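Local coordinates for protein N-isopropylammelide isopropylaminohydrolase (Burkholderia multivorans ATCC 17616, PDB 6NBO) that is a zinc-binding member of the amidohydrolase family, built around a TIM-barrel fold, at residues P190-G195 / G223-Y228; G163-P168 / V201-G206; A110-F115 / L142-T147. One frame throughout, in Å; residues are numbered along the deposited sequence.

How the contacts relate
From the N terminus, contact 3 comes first. It closes a loop that runs from helix 104-117 through strand 120-128 to helix 136-147, and is complete before the others begin. Contact 2 closes a loop from the turn after strand 153-159, through helix 170-180 and strand 184-188, to helix 197-211. Contact 1 closes one from the loop after strand 184-188, through helix 197-211 and strand 215-219, to helix 223-239. Contacts 1 and 2 cross: 190-195 precedes 201-206, and 223-228 lies beyond it, so the segments alternate. They also touch: the Glu-194 carboxylate probably accepts hydrogen bonds from Val-164 N and Leu-165 N. Contact 3 stands apart, its centre about 29 Å from that of contact 2.

Contact 1: residues P190-G195 / G223-Y228; sequences PCAIEG and GSMGAY
Cys-191 meets both Met-225 and Tyr-228, and it is the centre of this contact. Its CB lies 3.6 Å from Met-225 CG. The same CB is 3.7 Å from Met-225 SD, so the middle of the methionine chain runs past the cysteine. The sulfur of Cys-191 takes the other partner. With SG anti to the carbonyl carbon (chi1 -73°), it reaches the Tyr-228 ring and comes within 3.6 Å of CD2. This is a sulfur-aromatic contact of oblique geometry: SG sits 4.7 Å from the ring centroid, and the line between them is 71° off the ring normal. Met-225 CG and Tyr-228 CG are both anti to their backbone N, and the two side chains receive the cysteine between them.

The packing is looser at Ala-192. Its CB comes no nearer to Met-225 than 4.1 Å, at SD. The methionine chain bends at chi3, and its CE also stays at longer range from Cys-191 CB. Ala-192, Met-225 and Tyr-228 are all exposed, so the tight cluster around the cysteine gives way to solvent. No hydrogen bond crosses between the segments.

The loop is held from outside the pair. Glu-221 OE2 accepts hydrogen bonds from the backbone N of both Cys-191 and Ala-192. Pro-197 of helix 197-211 touches the side chains of Cys-191 and Tyr-228.

The loop 190-195 follows strand 184-188, and helix 223-239 follows strand 215-219, which carries the zinc ligand His-218. The side chain of Ala-192 is about 13 Å from a bound zinc ion. A loop after one barrel strand packing on the helix after the next strand is an arrangement of the TIM-barrel fold of amidohydrolases.

Contact 2: residues G163-P168 / V201-G206; sequences GVLKRP and VDVLFG
Val-164 and Leu-165 pack against Val-203 and Leu-204, and every contact across this pair is between apolar side chains. Leu-165 CD2 lies 4.0 Å from Val-203 CG2. These two side chains lie alongside, pointing opposite ways. Val-164 uses both branches. Its CG1, anti to the backbone N (chi1 -177°), faces Val-203 CG1 at 4.2 Å. Its CG2 meets Leu-204 CD2 at 4.1 Å, and here the two side chains meet at a slant. Val-164 and Leu-204 are buried, while Leu-165 and Val-203 are partly exposed.

In the TIM barrel, 201-206 is part of helix 197-211, which follows strand 184-188. The segment 163-168 belongs to the loop between strand 153-159 and helix 170-180. The contact therefore joins a loop after one barrel strand to the helix after the next. Further apolar contacts extend it: Val-164 also touches Leu-174 of helix 170-180, and Leu-204 touches Leu-217 of strand 215-219.

Hydrogen bonds shape each segment but do not pass between them. Val-164 to Arg-167 form a type I beta turn, in which Arg-167 N donates to Val-164 O at 3.3 Å. In the helix, Phe-205 N bonds to Val-201 O at 2.9 Å.

One salt bridge leaves the loop: Arg-167 NH2 pairs with Asp-132 and also hydrogen-bonds to Thr-131 OG1.

Contact 3: residues A110-F115 / L142-T147; sequences ALARAF and LDTRET
A water joins Arg-113 to Thr-147 and bridges the two segments. Arg-113 NH2 donates to this water at 3.0 Å. The water lies at the edge of the guanidinium group, in its plane. It in turn donates to the backbone O of Thr-147, and this second bond is longer, at 3.2 Å. Thr-147 is the last residue of helix 136-147, so the water ties the arginine to the end of that helix. No direct hydrogen bond passes between the segments.

The same nitrogen also lies against a methyl. Arg-113 NH2 is 3.7 Å from Thr-147 CG2, a van der Waals contact in which the methyl comes obliquely to the guanidinium. The two side chains cross at about a right angle. The arginine chain is extended from CG to NE, which carries its nitrogens across to the other helix. In Thr-147, OG1 sits beside the backbone N (chi1 -66°). This leaves CG2 anti to that N, and the methyl is the branch turned to the arginine.

Deeper in the pair, Ala-112 CB faces Thr-144 CG2 at 4.4 Å. This is a loose contact between two buried residues. The hydroxyl of Thr-144 has its partner just before the first segment: OG1 hydrogen-bonds to Ser-108 OG, about one turn before Ala-112 on helix 104-117. This bond is a second link between the two helices, and a direct one.

Other faces of the helices pack on the strands: Phe-115 rests on Thr-120 and Ile-123 of strand 120-128, while Leu-142 and Arg-145 touch Ile-156 of strand 153-159. Two consecutive helices packed side by side against strands 120-128 and 153-159 are typical of the outer helical layer of a TIM barrel.

Contact 1: residues P190-G195 / G223-Y228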
loop_
_atom_site.group_PDB
_atom_site.type_symbol
_atom_site.label_atom_id
_atom_site.label_comp_id
_atom_site.label_asym_id
_atom_site.label_seq_id
_atom_site.Cartn_x
_atom_site.Cartn_y
_atom_site.Cartn_z
ATOM N N PRO A 190 -12.686 1.192 16.870
ATOM C CA PRO A 190 -13.172 2.133 17.891
ATOM C C PRO A 190 -14.009 1.467 18.969
ATOM O O PRO A 190 -14.044 1.958 20.103
ATOM C CB PRO A 190 -14.000 3.135 17.069
ATOM C CG PRO A 190 -13.435 3.031 15.670
ATOM C CD PRO A 190 -13.096 1.577 15.509
ATOM N N CYS A 191 -14.680 0.357 18.657
ATOM C CA CYS A 191 -15.410 -0.390 19.678
ATOM C C CYS A 191 -14.530 -1.442 20.352
ATOM O O CYS A 191 -14.369 -1.434 21.574
ATOM C CB CYS A 191 -16.646 -1.073 19.073
ATOM S SG CYS A 191 -18.006 0.033 18.661
ATOM N N ALA A 192 -13.976 -2.363 19.564
ATOM C CA ALA A 192 -13.361 -3.560 20.140
ATOM C C ALA A 192 -12.071 -3.236 20.883
ATOM O O ALA A 192 -11.757 -3.867 21.899
ATOM C CB ALA A 192 -13.091 -4.591 19.043
ATOM N N ILE A 193 -11.293 -2.289 20.384
ATOM C CA ILE A 193 -10.025 -1.925 21.011
ATOM C C ILE A 193 -10.181 -0.706 21.911
ATOM O O ILE A 193 -9.807 -0.740 23.080
ATOM C CB ILE A 193 -8.939 -1.705 19.937
ATOM C CG1 ILE A 193 -8.587 -3.034 19.258
ATOM C CG2 ILE A 193 -7.687 -1.062 20.559
ATOM C CD1 ILE A 193 -7.852 -4.006 20.156
ATOM N N GLU A 194 -10.768 0.376 21.399
ATOM C CA GLU A 194 -10.806 1.613 22.180
ATOM C C GLU A 194 -11.873 1.609 23.274
ATOM O O GLU A 194 -11.718 2.331 24.264
ATOM C CB GLU A 194 -11.011 2.814 21.258
ATOM C CG GLU A 194 -9.893 2.970 20.201
ATOM C CD GLU A 194 -8.562 3.412 20.806
ATOM O OE1 GLU A 194 -8.511 3.713 22.016
ATOM O OE2 GLU A 194 -7.564 3.460 20.061
ATOM N N GLY A 195 -12.954 0.839 23.112
ATOM C CA GLY A 195 -14.000 0.719 24.116
ATOM C C GLY A 195 -14.999 1.860 24.154
ATOM O O GLY A 195 -16.097 1.696 24.699
ATOM N N GLY A 223 -19.100 -7.829 11.543
ATOM C CA GLY A 223 -20.558 -7.785 11.637
ATOM C C GLY A 223 -21.103 -6.413 11.986
ATOM O O GLY A 223 -20.624 -5.384 11.503
ATOM N N SER A 224 -22.127 -6.401 12.848
ATOM C CA SER A 224 -22.853 -5.168 13.155
ATOM C C SER A 224 -21.993 -4.164 13.916
ATOM O O SER A 224 -22.149 -2.949 13.734
ATOM C CB SER A 224 -24.111 -5.499 13.961
ATOM O OG SER A 224 -23.793 -6.385 15.019
ATOM N N MET A 225 -21.082 -4.638 14.763
ATOM C CA MET A 225 -20.176 -3.718 15.443
ATOM C C MET A 225 -19.300 -2.968 14.446
ATOM O O MET A 225 -19.159 -1.743 14.525
ATOM C CB MET A 225 -19.309 -4.472 16.443
ATOM C CG MET A 225 -18.206 -3.599 17.010
ATOM S SD MET A 225 -17.007 -4.548 17.935
ATOM C CE MET A 225 -17.883 -4.971 19.387
ATOM N N GLY A 226 -18.700 -3.687 13.493
ATOM C CA GLY A 226 -17.896 -3.014 12.478
ATOM C C GLY A 226 -18.708 -2.035 11.648
ATOM O O GLY A 226 -18.239 -0.942 11.318
ATOM N N ALA A 227 -19.947 -2.404 11.314
ATOM C CA ALA A 227 -20.799 -1.498 10.547
ATOM C C ALA A 227 -21.104 -0.234 11.338
ATOM O O ALA A 227 -21.165 0.864 10.772
ATOM C CB ALA A 227 -22.093 -2.203 10.146
ATOM N N TYR A 228 -21.311 -0.374 12.648
ATOM C CA TYR A 228 -21.510 0.788 13.504
ATOM C C TYR A 228 -20.284 1.697 13.500
ATOM O O TYR A 228 -20.407 2.918 13.355
ATOM C CB TYR A 228 -21.841 0.335 14.927
ATOM C CG TYR A 228 -21.748 1.451 15.946
ATOM C CD1 TYR A 228 -22.816 2.321 16.166
ATOM C CD2 TYR A 228 -20.580 1.649 16.664
ATOM C CE1 TYR A 228 -22.717 3.354 17.096
ATOM C CE2 TYR A 228 -20.469 2.668 17.570
ATOM C CZ TYR A 228 -21.531 3.515 17.789
ATOM O OH TYR A 228 -21.382 4.530 18.701
#

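Contact 2: residues G163-P168 / V201-G206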
loop_
_atom_site.group_PDB
_atom_site.type_symbol
_atom_site.label_atom_id
_atom_site.label_comp_id
_atom_site.label_asym_id
_atom_site.label_seq_id
_atom_site.Cartn_x
_atom_site.Cartn_y
_atom_site.Cartn_z
ATOM N N GLY A 163 -3.742 0.915 20.813
ATOM C CA GLY A 163 -4.855 1.775 21.165
ATOM C C GLY A 163 -4.401 3.155 21.628
ATOM O O GLY A 163 -3.235 3.395 21.939
ATOM N N VAL A 164 -5.363 4.077 21.683
ATOM C CA VAL A 164 -5.125 5.469 22.065
ATOM C C VAL A 164 -5.732 5.798 23.428
ATOM O O VAL A 164 -5.050 6.321 24.314
ATOM C CB VAL A 164 -5.669 6.434 20.989
ATOM C CG1 VAL A 164 -5.349 7.890 21.367
ATOM C CG2 VAL A 164 -5.117 6.079 19.636
ATOM N N LEU A 165 -7.032 5.531 23.600
ATOM C CA LEU A 165 -7.768 6.111 24.724
ATOM C C LEU A 165 -7.270 5.602 26.069
ATOM O O LEU A 165 -7.222 6.359 27.046
ATOM C CB LEU A 165 -9.265 5.819 24.583
ATOM C CG LEU A 165 -9.979 6.465 23.403
ATOM C CD1 LEU A 165 -11.496 6.196 23.525
ATOM C CD2 LEU A 165 -9.689 7.951 23.389
ATOM N N LYS A 166 -6.941 4.320 26.157
ATOM C CA LYS A 166 -6.603 3.718 27.437
ATOM C C LYS A 166 -5.123 3.810 27.767
ATOM O O LYS A 166 -4.697 3.272 28.787
ATOM C CB LYS A 166 -7.035 2.253 27.458
ATOM C CG LYS A 166 -8.536 2.062 27.300
ATOM C CD LYS A 166 -8.926 0.602 27.441
ATOM C CE LYS A 166 -9.319 0.006 26.105
ATOM N NZ LYS A 166 -10.673 -0.629 26.181
ATOM N N ARG A 167 -4.329 4.465 26.936
ATOM C CA ARG A 167 -2.885 4.533 27.150
ATOM C C ARG A 167 -2.492 5.999 27.251
ATOM O O ARG A 167 -2.298 6.666 26.220
ATOM C CB ARG A 167 -2.136 3.812 26.027
ATOM C CG ARG A 167 -2.410 2.305 26.045
ATOM C CD ARG A 167 -1.638 1.534 24.986
ATOM N NE ARG A 167 -0.200 1.738 25.116
ATOM C CZ ARG A 167 0.630 0.908 25.739
ATOM N NH1 ARG A 167 0.172 -0.216 26.286
ATOM N NH2 ARG A 167 1.927 1.206 25.816
ATOM N N PRO A 168 -2.378 6.535 28.468
ATOM C CA PRO A 168 -2.143 7.975 28.647
ATOM C C PRO A 168 -0.964 8.481 27.833
ATOM O O PRO A 168 0.091 7.843 27.764
ATOM C CB PRO A 168 -1.868 8.098 30.149
ATOM C CG PRO A 168 -2.598 6.940 30.756
ATOM C CD PRO A 168 -2.496 5.825 29.755
ATOM N N VAL A 201 -13.169 8.068 17.840
ATOM C CA VAL A 201 -13.232 8.700 16.528
ATOM C C VAL A 201 -13.009 10.205 16.648
ATOM O O VAL A 201 -12.317 10.812 15.822
ATOM C CB VAL A 201 -14.569 8.361 15.846
ATOM C CG1 VAL A 201 -14.794 9.239 14.638
ATOM C CG2 VAL A 201 -14.587 6.886 15.454
ATOM N N ASP A 202 -13.586 10.830 17.671
ATOM C CA ASP A 202 -13.409 12.267 17.836
ATOM C C ASP A 202 -11.955 12.614 18.161
ATOM O O ASP A 202 -11.420 13.603 17.647
ATOM C CB ASP A 202 -14.349 12.786 18.922
ATOM C CG ASP A 202 -15.825 12.791 18.493
ATOM O OD1 ASP A 202 -16.138 12.590 17.295
ATOM O OD2 ASP A 202 -16.676 12.994 19.373
ATOM N N VAL A 203 -11.287 11.810 18.990
ATOM C CA VAL A 203 -9.889 12.100 19.323
ATOM C C VAL A 203 -9.012 12.003 18.077
ATOM O O VAL A 203 -8.218 12.905 17.778
ATOM C CB VAL A 203 -9.392 11.166 20.442
ATOM C CG1 VAL A 203 -7.862 11.182 20.521
ATOM C CG2 VAL A 203 -9.992 11.574 21.797
ATOM N N LEU A 204 -9.152 10.915 17.325
ATOM C CA LEU A 204 -8.325 10.720 16.138
ATOM C C LEU A 204 -8.593 11.793 15.083
ATOM O O LEU A 204 -7.656 12.373 14.523
ATOM C CB LEU A 204 -8.578 9.329 15.565
ATOM C CG LEU A 204 -8.027 8.156 16.368
ATOM C CD1 LEU A 204 -8.531 6.845 15.765
ATOM C CD2 LEU A 204 -6.499 8.210 16.387
ATOM N N PHE A 205 -9.867 12.058 14.771
ATOM C CA PHE A 205 -10.132 13.088 13.766
ATOM C C PHE A 205 -9.671 14.461 14.241
ATOM O O PHE A 205 -9.248 15.289 13.424
ATOM C CB PHE A 205 -11.618 13.113 13.378
ATOM C CG PHE A 205 -11.957 12.140 12.282
ATOM C CD1 PHE A 205 -12.172 10.799 12.569
ATOM C CD2 PHE A 205 -12.003 12.554 10.955
ATOM C CE1 PHE A 205 -12.459 9.887 11.552
ATOM C CE2 PHE A 205 -12.295 11.661 9.940
ATOM C CZ PHE A 205 -12.520 10.321 10.234
ATOM N N GLY A 206 -9.738 14.722 15.549
ATOM C CA GLY A 206 -9.247 15.990 16.059
ATOM C C GLY A 206 -7.761 16.161 15.810
ATOM O O GLY A 206 -7.309 17.224 15.377
#

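Contact 3: residues A110-F115 / L142-T147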
loop_
_atom_site.group_PDB
_atom_site.type_symbol
_atom_site.label_atom_id
_atom_site.label_comp_id
_atom_site.label_asym_id
_atom_site.label_seq_id
_atom_site.Cartn_x
_atom_site.Cartn_y
_atom_site.Cartn_z
ATOM N N ALA A 110 15.915 -3.059 4.214
ATOM C CA ALA A 110 16.044 -4.296 3.448
ATOM C C ALA A 110 14.736 -4.661 2.751
ATOM O O ALA A 110 14.730 -5.005 1.561
ATOM C CB ALA A 110 16.504 -5.429 4.369
ATOM N N LEU A 111 13.607 -4.591 3.470
ATOM C CA LEU A 111 12.337 -4.961 2.841
ATOM C C LEU A 111 11.927 -3.957 1.766
ATOM O O LEU A 111 11.464 -4.353 0.689
ATOM C CB LEU A 111 11.229 -5.103 3.893
ATOM C CG LEU A 111 9.828 -5.407 3.342
ATOM C CD1 LEU A 111 9.830 -6.611 2.394
ATOM C CD2 LEU A 111 8.797 -5.599 4.472
ATOM N N ALA A 112 12.073 -2.659 2.036
ATOM C CA ALA A 112 11.738 -1.667 1.013
ATOM C C ALA A 112 12.627 -1.825 -0.215
ATOM O O ALA A 112 12.170 -1.645 -1.351
ATOM C CB ALA A 112 11.852 -0.254 1.577
ATOM N N ARG A 113 13.897 -2.177 -0.009
ATOM C CA ARG A 113 14.757 -2.432 -1.160
ATOM C C ARG A 113 14.322 -3.682 -1.918
ATOM O O ARG A 113 14.419 -3.723 -3.152
ATOM C CB ARG A 113 16.215 -2.518 -0.705
ATOM C CG ARG A 113 16.839 -1.130 -0.589
ATOM C CD ARG A 113 18.285 -1.138 -0.133
ATOM N NE ARG A 113 18.887 0.170 -0.362
ATOM C CZ ARG A 113 19.926 0.641 0.307
ATOM N NH1 ARG A 113 20.488 -0.091 1.258
ATOM N NH2 ARG A 113 20.402 1.846 0.024
ATOM N N ALA A 114 13.825 -4.704 -1.212
ATOM C CA ALA A 114 13.284 -5.874 -1.902
ATOM C C ALA A 114 12.021 -5.517 -2.682
ATOM O O ALA A 114 11.796 -6.035 -3.789
ATOM C CB ALA A 114 12.988 -6.998 -0.901
ATOM N N PHE A 115 11.168 -4.668 -2.110
ATOM C CA PHE A 115 10.034 -4.141 -2.864
ATOM C C PHE A 115 10.506 -3.487 -4.165
ATOM O O PHE A 115 10.010 -3.803 -5.253
ATOM C CB PHE A 115 9.264 -3.136 -2.005
ATOM C CG PHE A 115 8.155 -3.754 -1.162
ATOM C CD1 PHE A 115 6.989 -4.221 -1.758
ATOM C CD2 PHE A 115 8.270 -3.832 0.220
ATOM C CE1 PHE A 115 5.954 -4.758 -0.997
ATOM C CE2 PHE A 115 7.228 -4.378 1.001
ATOM C CZ PHE A 115 6.080 -4.844 0.386
ATOM N N LEU A 142 11.648 6.723 9.083
ATOM C CA LEU A 142 12.005 7.990 8.437
ATOM C C LEU A 142 13.430 7.959 7.895
ATOM O O LEU A 142 13.702 8.516 6.822
ATOM C CB LEU A 142 11.832 9.162 9.407
ATOM C CG LEU A 142 10.398 9.529 9.793
ATOM C CD1 LEU A 142 10.410 10.493 10.960
ATOM C CD2 LEU A 142 9.623 10.126 8.618
ATOM N N ASP A 143 14.364 7.340 8.634
ATOM C CA ASP A 143 15.719 7.153 8.115
ATOM C C ASP A 143 15.693 6.355 6.821
ATOM O O ASP A 143 16.359 6.706 5.839
ATOM C CB ASP A 143 16.605 6.418 9.130
ATOM C CG ASP A 143 16.938 7.248 10.359
ATOM O OD1 ASP A 143 16.790 8.486 10.330
ATOM O OD2 ASP A 143 17.371 6.636 11.359
ATOM N N THR A 144 14.959 5.238 6.826
ATOM C CA THR A 144 14.845 4.420 5.625
ATOM C C THR A 144 14.278 5.228 4.465
ATOM O O THR A 144 14.790 5.157 3.341
ATOM C CB THR A 144 13.971 3.200 5.907
ATOM O OG1 THR A 144 14.709 2.262 6.695
ATOM C CG2 THR A 144 13.538 2.531 4.603
ATOM N N ARG A 145 13.229 6.017 4.723
ATOM C CA ARG A 145 12.636 6.837 3.668
ATOM C C ARG A 145 13.648 7.829 3.091
ATOM O O ARG A 145 13.720 8.011 1.871
ATOM C CB ARG A 145 11.411 7.568 4.208
ATOM C CG ARG A 145 10.775 8.541 3.226
ATOM C CD ARG A 145 9.357 8.902 3.656
ATOM N NE ARG A 145 9.286 9.998 4.629
ATOM C CZ ARG A 145 8.134 10.456 5.116
ATOM N NH1 ARG A 145 7.005 9.893 4.718
ATOM N NH2 ARG A 145 8.101 11.461 5.992
ATOM N N GLU A 146 14.442 8.475 3.950
ATOM C CA GLU A 146 15.448 9.406 3.453
ATOM C C GLU A 146 16.508 8.694 2.615
ATOM O O GLU A 146 16.931 9.206 1.570
ATOM C CB GLU A 146 16.094 10.154 4.620
ATOM C CG GLU A 146 17.113 11.196 4.176
ATOM C CD GLU A 146 16.501 12.289 3.307
ATOM O OE1 GLU A 146 15.288 12.566 3.453
ATOM O OE2 GLU A 146 17.234 12.869 2.475
ATOM N N THR A 147 16.960 7.516 3.059
ATOM C CA THR A 147 17.930 6.747 2.276
ATOM C C THR A 147 17.403 6.420 0.882
ATOM O O THR A 147 18.174 6.402 -0.091
ATOM C CB THR A 147 18.300 5.458 3.019
ATOM O OG1 THR A 147 19.002 5.793 4.220
ATOM C CG2 THR A 147 19.197 4.552 2.166
HETATM O O HOH W 1 19.613 4.083 -1.743
#